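Side-chain contacts in CaaX farnesyltransferase beta subunit Ram1 (Aspergillus fumigatus, PDB 4L9P), which probably transfers a farnesyl group from farnesyl diphosphate to a cysteine near the C-terminus of target proteins, as the peptide-binding, zinc-containing partner of an alpha subunit: residues B[308-313]-B[342-347]; B[314-319]-B[368-373]; B[354-359]-B[399-404]. All coordinates share one frame; numbering follows the deposited sequence.

Overall arrangement
All three contacts are buried within the alpha-alpha toroid domain, and all three touch the bound farnesyl diphosphate analogue FII. Contact 2 is the most central, its centre about 6 Å from that of the chain. The centres of contacts 1 and 3 lie about 15 Å from it; the alpha subunit Ram2 reaches several residues of each, but one residue of contact 2. Contacts 1 and 2 share helix 312-323: the histidine capping its start binds the phosphonate, while its next turn packs against aromatic rings beside the isoprenoid. The chemistry shifts from a water bridge and a capping histidine, through an aromatic cluster, to contact 3, a ring pair at one end of a loop whose other end brings an arginine to the anion.

Contact 1: B[308-313]-B[342-347]; sequences SEAHGA and LPWLSA. With FII ([(3,7,11-trimethyl-dodeca-2,6,10-trienyloxycarbamoyl)-methyl]-phosphonic acid), chain Q.
W344 packs on the methyl group of A310 and on the H311-G312 peptide, and so joins the two segments. The methyl meets the indole obliquely on its CZ2-CE2-NE1 side, where the two rings join, with A310 CB 3.7 Å from W344 CZ2. The far corner of the six-membered ring comes in edge-on against the peptide link, and W344 CH2 lies 3.6 Å from both H311 C and G312 N. The indole gets there because CG of W344 is anti to its backbone N (chi1 174°), which sends the ring out from helix 338-346 toward the start of helix 312-323.

One water supplies the polar link. It donates to A310 O at 2.8 Å and accepts from W344 NE1 at 3.1 Å, sitting near the indole plane, so the indole N-H has a partner. R348 adds a cation-pi contact to this indole.

H311, whose CB leaves the backbone away from segment 342-347, uses both ring nitrogens. At the N-cap of helix 312-323, H311 ND1 accepts from A313 N at 3.1 Å (161°), the donor lying close to the imidazole plane. H311 NE2 donates to the phosphonate oxygen O49 of FII at 2.8 Å (157°). The methyl carbon C30 of FII rests over one face of the H311 imidazole, 3.5 Å above the plane, and A313 CB touches the isoprenoid at C15.

With ND1 taken by the helix end and NE2 by the phosphonate, the imidazole is fixed in rotation. The W344 packing backs the very peptide that follows this histidine, so the contact between the two helix ends probably helps position a first-shell ligand of the anion.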
loop_
_atom_site.group_PDB
_atom_site.type_symbol
_atom_site.label_atom_id
_atom_site.label_comp_id
_atom_site.label_asym_id
_atom_site.label_seq_id
_atom_site.Cartn_x
_atom_site.Cartn_y
_atom_site.Cartn_z
ATOM N N SER B 308 -5.087 -11.594 3.040
ATOM C CA SER B 308 -3.741 -11.180 3.450
ATOM C C SER B 308 -3.797 -10.155 4.584
ATOM O O SER B 308 -4.891 -9.798 5.068
ATOM C CB SER B 308 -2.988 -10.674 2.222
ATOM O OG SER B 308 -2.596 -11.803 1.412
ATOM N N GLU B 309 -2.634 -9.682 5.021
ATOM C CA GLU B 309 -2.601 -8.832 6.215
ATOM C C GLU B 309 -2.901 -7.367 5.867
ATOM O O GLU B 309 -2.454 -6.814 4.831
ATOM C CB GLU B 309 -1.201 -8.963 6.804
ATOM C CG GLU B 309 -0.980 -8.124 8.086
ATOM C CD GLU B 309 0.455 -8.312 8.605
ATOM O OE1 GLU B 309 1.334 -8.882 7.888
ATOM O OE2 GLU B 309 0.721 -7.844 9.724
ATOM N N ALA B 310 -3.705 -6.732 6.746
ATOM C CA ALA B 310 -3.999 -5.293 6.501
ATOM C C ALA B 310 -2.724 -4.484 6.373
ATOM O O ALA B 310 -1.796 -4.643 7.220
ATOM C CB ALA B 310 -4.838 -4.745 7.656
ATOM N N HIS B 311 -2.652 -3.587 5.378
ATOM C CA HIS B 311 -1.408 -2.834 5.182
ATOM C C HIS B 311 -1.759 -1.459 4.646
ATOM O O HIS B 311 -2.558 -1.319 3.725
ATOM C CB HIS B 311 -0.509 -3.576 4.162
ATOM C CG HIS B 311 0.906 -3.106 4.191
ATOM N ND1 HIS B 311 1.294 -1.883 3.654
ATOM C CD2 HIS B 311 2.007 -3.663 4.719
ATOM C CE1 HIS B 311 2.593 -1.716 3.892
ATOM N NE2 HIS B 311 3.046 -2.796 4.535
ATOM N N GLY B 312 -1.075 -0.428 5.138
ATOM C CA GLY B 312 -1.378 0.953 4.708
ATOM C C GLY B 312 -1.205 1.150 3.211
ATOM O O GLY B 312 -1.972 1.949 2.633
ATOM N N ALA B 313 -0.230 0.521 2.550
ATOM C CA ALA B 313 -0.088 0.772 1.136
ATOM C C ALA B 313 -1.313 0.277 0.372
ATOM O O ALA B 313 -1.779 0.931 -0.573
ATOM C CB ALA B 313 1.126 0.067 0.631
ATOM N N LEU B 342 -11.357 3.034 10.776
ATOM C CA LEU B 342 -10.839 4.276 11.400
ATOM C C LEU B 342 -9.818 4.036 12.543
ATOM O O LEU B 342 -8.742 4.606 12.520
ATOM C CB LEU B 342 -12.008 5.139 11.901
ATOM C CG LEU B 342 -12.347 6.403 11.292
ATOM C CD1 LEU B 342 -13.376 7.027 12.317
ATOM C CD2 LEU B 342 -11.199 7.333 11.128
ATOM N N PRO B 343 -10.120 3.156 13.516
ATOM C CA PRO B 343 -9.132 2.974 14.578
ATOM C C PRO B 343 -7.879 2.305 14.035
ATOM O O PRO B 343 -6.813 2.644 14.556
ATOM C CB PRO B 343 -9.839 2.085 15.624
ATOM C CG PRO B 343 -11.078 1.479 14.903
ATOM C CD PRO B 343 -11.425 2.543 13.845
ATOM N N TRP B 344 -7.995 1.389 13.046
ATOM C CA TRP B 344 -6.746 0.780 12.549
ATOM C C TRP B 344 -5.874 1.839 11.841
ATOM O O TRP B 344 -4.637 1.855 11.978
ATOM C CB TRP B 344 -7.152 -0.325 11.564
ATOM C CG TRP B 344 -5.954 -0.942 10.879
ATOM C CD1 TRP B 344 -5.167 -1.984 11.341
ATOM C CD2 TRP B 344 -5.433 -0.560 9.614
ATOM N NE1 TRP B 344 -4.168 -2.257 10.403
ATOM C CE2 TRP B 344 -4.293 -1.390 9.343
ATOM C CE3 TRP B 344 -5.794 0.443 8.700
ATOM C CZ2 TRP B 344 -3.581 -1.315 8.138
ATOM C CZ3 TRP B 344 -5.076 0.523 7.501
ATOM C CH2 TRP B 344 -3.940 -0.324 7.250
ATOM N N LEU B 345 -6.518 2.737 11.086
ATOM C CA LEU B 345 -5.760 3.816 10.423
ATOM C C LEU B 345 -5.146 4.740 11.471
ATOM O O LEU B 345 -3.943 5.066 11.386
ATOM C CB LEU B 345 -6.704 4.582 9.503
ATOM C CG LEU B 345 -6.017 5.417 8.464
ATOM C CD1 LEU B 345 -5.293 4.492 7.407
ATOM C CD2 LEU B 345 -7.062 6.269 7.714
ATOM N N SER B 346 -5.926 5.088 12.507
ATOM C CA SER B 346 -5.378 5.913 13.577
ATOM C C SER B 346 -4.187 5.236 14.262
ATOM O O SER B 346 -3.153 5.897 14.552
ATOM C CB SER B 346 -6.542 6.177 14.544
ATOM O OG SER B 346 -6.059 6.760 15.763
ATOM N N ALA B 347 -4.283 3.914 14.451
ATOM C CA ALA B 347 -3.225 3.190 15.145
ATOM C C ALA B 347 -1.931 3.054 14.320
ATOM O O ALA B 347 -0.938 2.553 14.841
ATOM C CB ALA B 347 -3.731 1.746 15.489
HETATM C C1 FII Q . 0.495 2.223 -6.421
HETATM C C2 FII Q . 1.391 1.203 -5.772
HETATM C C6 FII Q . 2.197 0.389 -6.694
HETATM C C10 FII Q . 1.113 0.830 -4.374
HETATM C C11 FII Q . 1.878 -0.254 -3.615
HETATM C C12 FII Q . 2.936 0.464 -2.726
HETATM C C15 FII Q . 3.516 -0.323 -1.554
HETATM C C18 FII Q . 4.557 0.333 -0.655
HETATM C C22 FII Q . 3.362 -1.808 -1.638
HETATM C C23 FII Q . 3.593 -2.540 -0.326
HETATM C C24 FII Q . 3.683 -4.006 -0.518
HETATM C C27 FII Q . 4.341 -4.652 0.659
HETATM C C30 FII Q . 3.395 -5.079 1.768
HETATM C C34 FII Q . 5.597 -5.374 0.349
HETATM C C35 FII Q . 6.259 -6.319 1.330
HETATM O O36 FII Q . 7.507 -5.808 1.763
HETATM N N42 FII Q . 7.479 -4.556 2.316
HETATM C C43 FII Q . 7.523 -4.590 3.717
HETATM O O44 FII Q . 7.532 -5.621 4.406
HETATM C C45 FII Q . 7.580 -3.202 4.340
HETATM P P46 FII Q . 6.718 -3.075 5.992
HETATM O O49 FII Q . 5.401 -3.734 5.814
HETATM O O50 FII Q . 7.613 -3.679 7.028
HETATM O O51 FII Q . 6.596 -1.547 6.164
HETATM O O HOH W 1 -2.059 -4.443 10.048
#

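Contact 2: B[314-319]-B[368-373]; sequences YAFCAL and YSHWVG. With FII ([(3,7,11-trimethyl-dodeca-2,6,10-trienyloxycarbamoyl)-methyl]-phosphonic acid), chain Q.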
loop_
_atom_site.group_PDB
_atom_site.type_symbol
_atom_site.label_atom_id
_atom_site.label_comp_id
_atom_site.label_asym_id
_atom_site.label_seq_id
_atom_site.Cartn_x
_atom_site.Cartn_y
_atom_site.Cartn_z
ATOM N N TYR B 314 -1.827 -0.875 0.786
ATOM C CA TYR B 314 -2.988 -1.441 0.084
ATOM C C TYR B 314 -4.270 -0.751 0.527
ATOM O O TYR B 314 -5.219 -0.634 -0.278
ATOM C CB TYR B 314 -3.046 -2.935 0.345
ATOM C CG TYR B 314 -1.848 -3.658 -0.259
ATOM C CD1 TYR B 314 -1.522 -3.477 -1.613
ATOM C CD2 TYR B 314 -1.138 -4.648 0.439
ATOM C CE1 TYR B 314 -0.487 -4.222 -2.223
ATOM C CE2 TYR B 314 -0.111 -5.368 -0.172
ATOM C CZ TYR B 314 0.214 -5.169 -1.472
ATOM O OH TYR B 314 1.198 -5.949 -2.043
ATOM N N ALA B 315 -4.332 -0.230 1.759
ATOM C CA ALA B 315 -5.497 0.614 2.147
ATOM C C ALA B 315 -5.573 1.848 1.265
ATOM O O ALA B 315 -6.682 2.226 0.813
ATOM C CB ALA B 315 -5.390 1.002 3.606
ATOM N N PHE B 316 -4.414 2.488 1.016
ATOM C CA PHE B 316 -4.452 3.631 0.121
ATOM C C PHE B 316 -5.007 3.220 -1.251
ATOM O O PHE B 316 -5.906 3.888 -1.839
ATOM C CB PHE B 316 -3.084 4.295 -0.081
ATOM C CG PHE B 316 -3.138 5.402 -1.114
ATOM C CD1 PHE B 316 -3.697 6.645 -0.774
ATOM C CD2 PHE B 316 -2.762 5.146 -2.438
ATOM C CE1 PHE B 316 -3.862 7.638 -1.728
ATOM C CE2 PHE B 316 -2.888 6.166 -3.420
ATOM C CZ PHE B 316 -3.466 7.413 -3.064
ATOM N N CYS B 317 -4.420 2.171 -1.830
ATOM C CA CYS B 317 -4.889 1.779 -3.177
ATOM C C CYS B 317 -6.400 1.516 -3.211
ATOM O O CYS B 317 -7.093 1.922 -4.150
ATOM C CB CYS B 317 -4.167 0.475 -3.590
ATOM S SG CYS B 317 -2.402 0.711 -3.979
ATOM N N ALA B 318 -6.903 0.782 -2.220
ATOM C CA ALA B 318 -8.324 0.438 -2.189
ATOM C C ALA B 318 -9.218 1.660 -1.968
ATOM O O ALA B 318 -10.235 1.791 -2.643
ATOM C CB ALA B 318 -8.617 -0.630 -1.107
ATOM N N LEU B 319 -8.855 2.514 -1.005
ATOM C CA LEU B 319 -9.722 3.667 -0.703
ATOM C C LEU B 319 -9.671 4.664 -1.858
ATOM O O LEU B 319 -10.715 5.220 -2.233
ATOM C CB LEU B 319 -9.250 4.357 0.571
ATOM C CG LEU B 319 -9.512 3.519 1.844
ATOM C CD1 LEU B 319 -8.743 4.103 3.039
ATOM C CD2 LEU B 319 -11.049 3.419 2.109
ATOM N N TYR B 368 5.194 5.921 4.183
ATOM C CA TYR B 368 3.789 5.834 4.603
ATOM C C TYR B 368 3.224 7.237 4.875
ATOM O O TYR B 368 2.027 7.360 5.082
ATOM C CB TYR B 368 3.590 4.887 5.817
ATOM C CG TYR B 368 4.040 3.457 5.461
ATOM C CD1 TYR B 368 3.620 2.886 4.258
ATOM C CD2 TYR B 368 4.923 2.789 6.273
ATOM C CE1 TYR B 368 4.074 1.574 3.865
ATOM C CE2 TYR B 368 5.379 1.501 5.932
ATOM C CZ TYR B 368 4.963 0.953 4.712
ATOM O OH TYR B 368 5.380 -0.313 4.357
ATOM N N SER B 369 4.095 8.258 4.918
ATOM C CA SER B 369 3.548 9.611 5.006
ATOM C C SER B 369 2.579 9.857 3.853
ATOM O O SER B 369 1.551 10.559 4.040
ATOM C CB SER B 369 4.694 10.627 4.908
ATOM O OG SER B 369 5.672 10.313 5.875
ATOM N N HIS B 370 2.821 9.247 2.674
ATOM C CA HIS B 370 1.835 9.201 1.626
ATOM C C HIS B 370 0.846 8.071 1.777
ATOM O O HIS B 370 -0.385 8.298 1.872
ATOM C CB HIS B 370 2.478 9.098 0.266
ATOM C CG HIS B 370 1.480 8.734 -0.781
ATOM N ND1 HIS B 370 0.401 9.558 -1.087
ATOM C CD2 HIS B 370 1.338 7.604 -1.544
ATOM C CE1 HIS B 370 -0.362 8.938 -1.992
ATOM N NE2 HIS B 370 0.178 7.753 -2.284
ATOM N N TRP B 371 1.314 6.815 1.877
ATOM C CA TRP B 371 0.311 5.719 1.732
ATOM C C TRP B 371 -0.716 5.772 2.854
ATOM O O TRP B 371 -1.905 5.555 2.596
ATOM C CB TRP B 371 1.001 4.339 1.730
ATOM C CG TRP B 371 2.026 4.196 0.617
ATOM C CD1 TRP B 371 3.387 4.066 0.752
ATOM C CD2 TRP B 371 1.766 4.225 -0.784
ATOM N NE1 TRP B 371 3.996 4.015 -0.477
ATOM C CE2 TRP B 371 3.031 4.112 -1.451
ATOM C CE3 TRP B 371 0.607 4.309 -1.540
ATOM C CZ2 TRP B 371 3.148 4.147 -2.850
ATOM C CZ3 TRP B 371 0.718 4.350 -2.920
ATOM C CH2 TRP B 371 1.990 4.239 -3.562
ATOM N N VAL B 372 -0.274 5.990 4.111
ATOM C CA VAL B 372 -1.220 6.149 5.205
ATOM C C VAL B 372 -1.731 7.601 5.237
ATOM O O VAL B 372 -2.937 7.815 5.378
ATOM C CB VAL B 372 -0.568 5.741 6.546
ATOM C CG1 VAL B 372 -1.453 6.100 7.717
ATOM C CG2 VAL B 372 -0.274 4.220 6.532
ATOM N N GLY B 373 -0.834 8.597 5.100
ATOM C CA GLY B 373 -1.248 10.007 5.272
ATOM C C GLY B 373 -2.386 10.371 4.325
ATOM O O GLY B 373 -3.356 11.030 4.721
HETATM C C1 FII Q . 0.495 2.223 -6.421
HETATM C C2 FII Q . 1.391 1.203 -5.772
HETATM C C6 FII Q . 2.197 0.389 -6.694
HETATM C C10 FII Q . 1.113 0.830 -4.374
HETATM C C11 FII Q . 1.878 -0.254 -3.615
HETATM C C12 FII Q . 2.936 0.464 -2.726
HETATM C C15 FII Q . 3.516 -0.323 -1.554
HETATM C C18 FII Q . 4.557 0.333 -0.655
HETATM C C22 FII Q . 3.362 -1.808 -1.638
HETATM C C23 FII Q . 3.593 -2.540 -0.326
HETATM C C24 FII Q . 3.683 -4.006 -0.518
HETATM C C27 FII Q . 4.341 -4.652 0.659
HETATM C C30 FII Q . 3.395 -5.079 1.768
HETATM C C34 FII Q . 5.597 -5.374 0.349
HETATM C C35 FII Q . 6.259 -6.319 1.330
HETATM O O36 FII Q . 7.507 -5.808 1.763
HETATM N N42 FII Q . 7.479 -4.556 2.316
HETATM C C43 FII Q . 7.523 -4.590 3.717
HETATM O O44 FII Q . 7.532 -5.621 4.406
HETATM C C45 FII Q . 7.580 -3.202 4.340
HETATM P P46 FII Q . 6.718 -3.075 5.992
HETATM O O49 FII Q . 5.401 -3.734 5.814
HETATM O O50 FII Q . 7.613 -3.679 7.028
HETATM O O51 FII Q . 6.596 -1.547 6.164
#
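F316 meets two rings of the 368-373 segment at once. H370 comes over one face of the phenyl group with its CE1-NE2 edge, a T-shaped pair with centroids 4.5 Å apart and planes at 62°. W371 approaches from a different direction: F316 CD2 meets the indole edge at W371 CE3, 3.6 Å away, the rings oblique at 65°. A chi1 of 175° swings the phenyl of F316 away from its own backbone N, and the ring leaves helix 312-323 directly toward these two residues.

W371 is sandwiched in turn. CD2 of its neighbour H370 lies 3.3 Å above one indole face, while the opposite face carries the isoprenoid, with FII C12 3.7 Å above the plane. C317 SG touches the same chain, 3.5 Å from FII C10. At the head group Y368 donates its hydroxyl to FII O51, the OH-O51 separation being a short 2.5 Å. The polar ends of H370 and W371 are engaged by N374 and Y432, respectively.

W371 thus offers the hydrophobic tail a flat face in the toroid's substrate pocket, probably held in orientation by H370 behind it and F316 at its rim. The price is W371 O, packed 3.2 Å from F316 CB and buried without a polar partner.

Contact 3: B[354-359]-B[399-404]; sequences GGFSGR and NLYSRE. With FII ([(3,7,11-trimethyl-dodeca-2,6,10-trienyloxycarbamoyl)-methyl]-phosphonic acid), chain Q.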
loop_
_atom_site.group_PDB
_atom_site.type_symbol
_atom_site.label_atom_id
_atom_site.label_comp_id
_atom_site.label_asym_id
_atom_site.label_seq_id
_atom_site.Cartn_x
_atom_site.Cartn_y
_atom_site.Cartn_z
ATOM N N GLY B 354 6.379 9.789 15.598
ATOM C CA GLY B 354 5.435 10.680 14.936
ATOM C C GLY B 354 4.998 10.198 13.566
ATOM O O GLY B 354 3.979 10.698 13.094
ATOM N N GLY B 355 5.775 9.327 12.906
ATOM C CA GLY B 355 5.369 8.819 11.601
ATOM C C GLY B 355 4.429 7.629 11.657
ATOM O O GLY B 355 3.900 7.256 12.722
ATOM N N PHE B 356 4.180 7.102 10.459
ATOM C CA PHE B 356 3.237 5.983 10.337
ATOM C C PHE B 356 3.977 4.722 10.000
ATOM O O PHE B 356 4.903 4.675 9.175
ATOM C CB PHE B 356 2.246 6.210 9.167
ATOM C CG PHE B 356 1.456 7.496 9.263
ATOM C CD1 PHE B 356 0.627 7.759 10.349
ATOM C CD2 PHE B 356 1.492 8.377 8.214
ATOM C CE1 PHE B 356 -0.143 8.934 10.391
ATOM C CE2 PHE B 356 0.672 9.526 8.218
ATOM C CZ PHE B 356 -0.127 9.817 9.302
ATOM N N SER B 357 3.508 3.628 10.585
ATOM C CA SER B 357 3.873 2.255 10.169
ATOM C C SER B 357 2.848 1.740 9.145
ATOM O O SER B 357 1.755 2.266 8.985
ATOM C CB SER B 357 3.773 1.306 11.401
ATOM O OG SER B 357 2.445 1.240 11.911
ATOM N N GLY B 358 3.254 0.683 8.439
ATOM C CA GLY B 358 2.332 0.115 7.424
ATOM C C GLY B 358 1.394 -0.939 7.924
ATOM O O GLY B 358 0.364 -1.190 7.344
ATOM N N ARG B 359 1.792 -1.602 8.992
ATOM C CA ARG B 359 0.971 -2.707 9.547
ATOM C C ARG B 359 1.301 -2.910 11.002
ATOM O O ARG B 359 2.331 -2.422 11.523
ATOM C CB ARG B 359 1.143 -4.021 8.733
ATOM C CG ARG B 359 2.587 -4.306 8.367
ATOM C CD ARG B 359 2.648 -5.709 7.629
ATOM N NE ARG B 359 3.907 -5.822 6.921
ATOM C CZ ARG B 359 4.543 -6.994 6.743
ATOM N NH1 ARG B 359 3.955 -8.160 7.104
ATOM N NH2 ARG B 359 5.711 -6.988 6.129
ATOM N N ASN B 399 -8.923 16.787 11.178
ATOM C CA ASN B 399 -7.872 15.795 11.000
ATOM C C ASN B 399 -7.892 14.865 12.158
ATOM O O ASN B 399 -7.837 15.316 13.307
ATOM C CB ASN B 399 -6.534 16.497 10.901
ATOM C CG ASN B 399 -6.496 17.385 9.725
ATOM O OD1 ASN B 399 -6.744 16.893 8.594
ATOM N ND2 ASN B 399 -6.277 18.711 9.947
ATOM N N LEU B 400 -8.010 13.575 11.879
ATOM C CA LEU B 400 -8.154 12.566 12.908
ATOM C C LEU B 400 -6.838 11.884 13.323
ATOM O O LEU B 400 -6.875 10.895 14.010
ATOM C CB LEU B 400 -9.231 11.535 12.481
ATOM C CG LEU B 400 -10.641 12.174 12.349
ATOM C CD1 LEU B 400 -11.620 11.058 11.902
ATOM C CD2 LEU B 400 -11.124 12.837 13.625
ATOM N N TYR B 401 -5.710 12.423 12.882
ATOM C CA TYR B 401 -4.369 11.949 13.187
ATOM C C TYR B 401 -3.584 13.214 13.607
ATOM O O TYR B 401 -4.118 14.332 13.568
ATOM C CB TYR B 401 -3.683 11.299 11.958
ATOM C CG TYR B 401 -3.453 12.273 10.835
ATOM C CD1 TYR B 401 -4.464 12.680 9.998
ATOM C CD2 TYR B 401 -2.168 12.754 10.607
ATOM C CE1 TYR B 401 -4.247 13.602 8.964
ATOM C CE2 TYR B 401 -1.915 13.659 9.543
ATOM C CZ TYR B 401 -2.951 14.077 8.718
ATOM O OH TYR B 401 -2.651 14.990 7.694
ATOM N N SER B 402 -2.317 13.030 13.990
ATOM C CA SER B 402 -1.467 14.137 14.430
ATOM C C SER B 402 -0.625 14.666 13.283
ATOM O O SER B 402 0.406 14.073 12.905
ATOM C CB SER B 402 -0.557 13.676 15.598
ATOM O OG SER B 402 0.344 14.744 15.913
ATOM N N ARG B 403 -0.999 15.840 12.767
ATOM C CA ARG B 403 -0.169 16.486 11.753
ATOM C C ARG B 403 1.189 16.901 12.324
ATOM O O ARG B 403 2.214 16.810 11.637
ATOM C CB ARG B 403 -0.901 17.709 11.152
ATOM C CG ARG B 403 -2.109 17.339 10.267
ATOM C CD ARG B 403 -2.707 18.657 9.559
ATOM N NE ARG B 403 -3.140 19.673 10.460
ATOM C CZ ARG B 403 -2.725 20.927 10.449
ATOM N NH1 ARG B 403 -1.881 21.423 9.488
ATOM N NH2 ARG B 403 -3.229 21.737 11.359
ATOM N N GLU B 404 1.199 17.305 13.590
ATOM C CA GLU B 404 2.457 17.679 14.240
ATOM C C GLU B 404 3.398 16.457 14.226
ATOM O O GLU B 404 4.562 16.596 13.884
ATOM C CB GLU B 404 2.188 18.085 15.709
ATOM C CG GLU B 404 3.490 18.277 16.482
ATOM C CD GLU B 404 3.348 18.821 17.893
ATOM O OE1 GLU B 404 2.201 18.931 18.365
ATOM O OE2 GLU B 404 4.396 19.212 18.465
HETATM C C1 FII Q . 0.495 2.223 -6.421
HETATM C C2 FII Q . 1.391 1.203 -5.772
HETATM C C6 FII Q . 2.197 0.389 -6.694
HETATM C C10 FII Q . 1.113 0.830 -4.374
HETATM C C11 FII Q . 1.878 -0.254 -3.615
HETATM C C12 FII Q . 2.936 0.464 -2.726
HETATM C C15 FII Q . 3.516 -0.323 -1.554
HETATM C C18 FII Q . 4.557 0.333 -0.655
HETATM C C22 FII Q . 3.362 -1.808 -1.638
HETATM C C23 FII Q . 3.593 -2.540 -0.326
HETATM C C24 FII Q . 3.683 -4.006 -0.518
HETATM C C27 FII Q . 4.341 -4.652 0.659
HETATM C C30 FII Q . 3.395 -5.079 1.768
HETATM C C34 FII Q . 5.597 -5.374 0.349
HETATM C C35 FII Q . 6.259 -6.319 1.330
HETATM O O36 FII Q . 7.507 -5.808 1.763
HETATM N N42 FII Q . 7.479 -4.556 2.316
HETATM C C43 FII Q . 7.523 -4.590 3.717
HETATM O O44 FII Q . 7.532 -5.621 4.406
HETATM C C45 FII Q . 7.580 -3.202 4.340
HETATM P P46 FII Q . 6.718 -3.075 5.992
HETATM O O49 FII Q . 5.401 -3.734 5.814
HETATM O O50 FII Q . 7.613 -3.679 7.028
HETATM O O51 FII Q . 6.596 -1.547 6.164
#
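The phosphonate oxygen O49 of FII accepts from three nitrogens, R359 NE, R359 NH2 and H311 NE2. R359 NE donates to O49 at 2.8 Å in a nearly straight bond (167°), and R359 NH2 adds a longer, more bent one to O49 at 3.3 Å. R359 NH2 also reaches the hydroxamate carbonyl oxygen O44 of FII at 2.9 Å, with O44 in the guanidinium plane, so one arginine bridges the phosphonate and the neighbouring carbonyl. Y368 and K362 also bond FII, while NH1 of R359 makes a salt bridge to E309. An extended chain from CG to NE carries the guanidinium this far.

Both segments belong to the alpha-alpha toroid. Segment 354-359 lies in the loop between helix 338-346 and helix 368-371; segment 399-404 leads into helix 403-413, with S402 as its N-cap. They meet through F356 and Y401. Y401 CD2 lies near the plane of the F356 ring at its CZ edge, 3.8 Å from F356 CZ, the pair oblique at 59°. Y401 takes chi1 64°, with CG between the backbone N and carbonyl carbon, which turns its ring toward the loop. V372 packs on F356, and Y401 also touches T443 and V444 of helix 431-444.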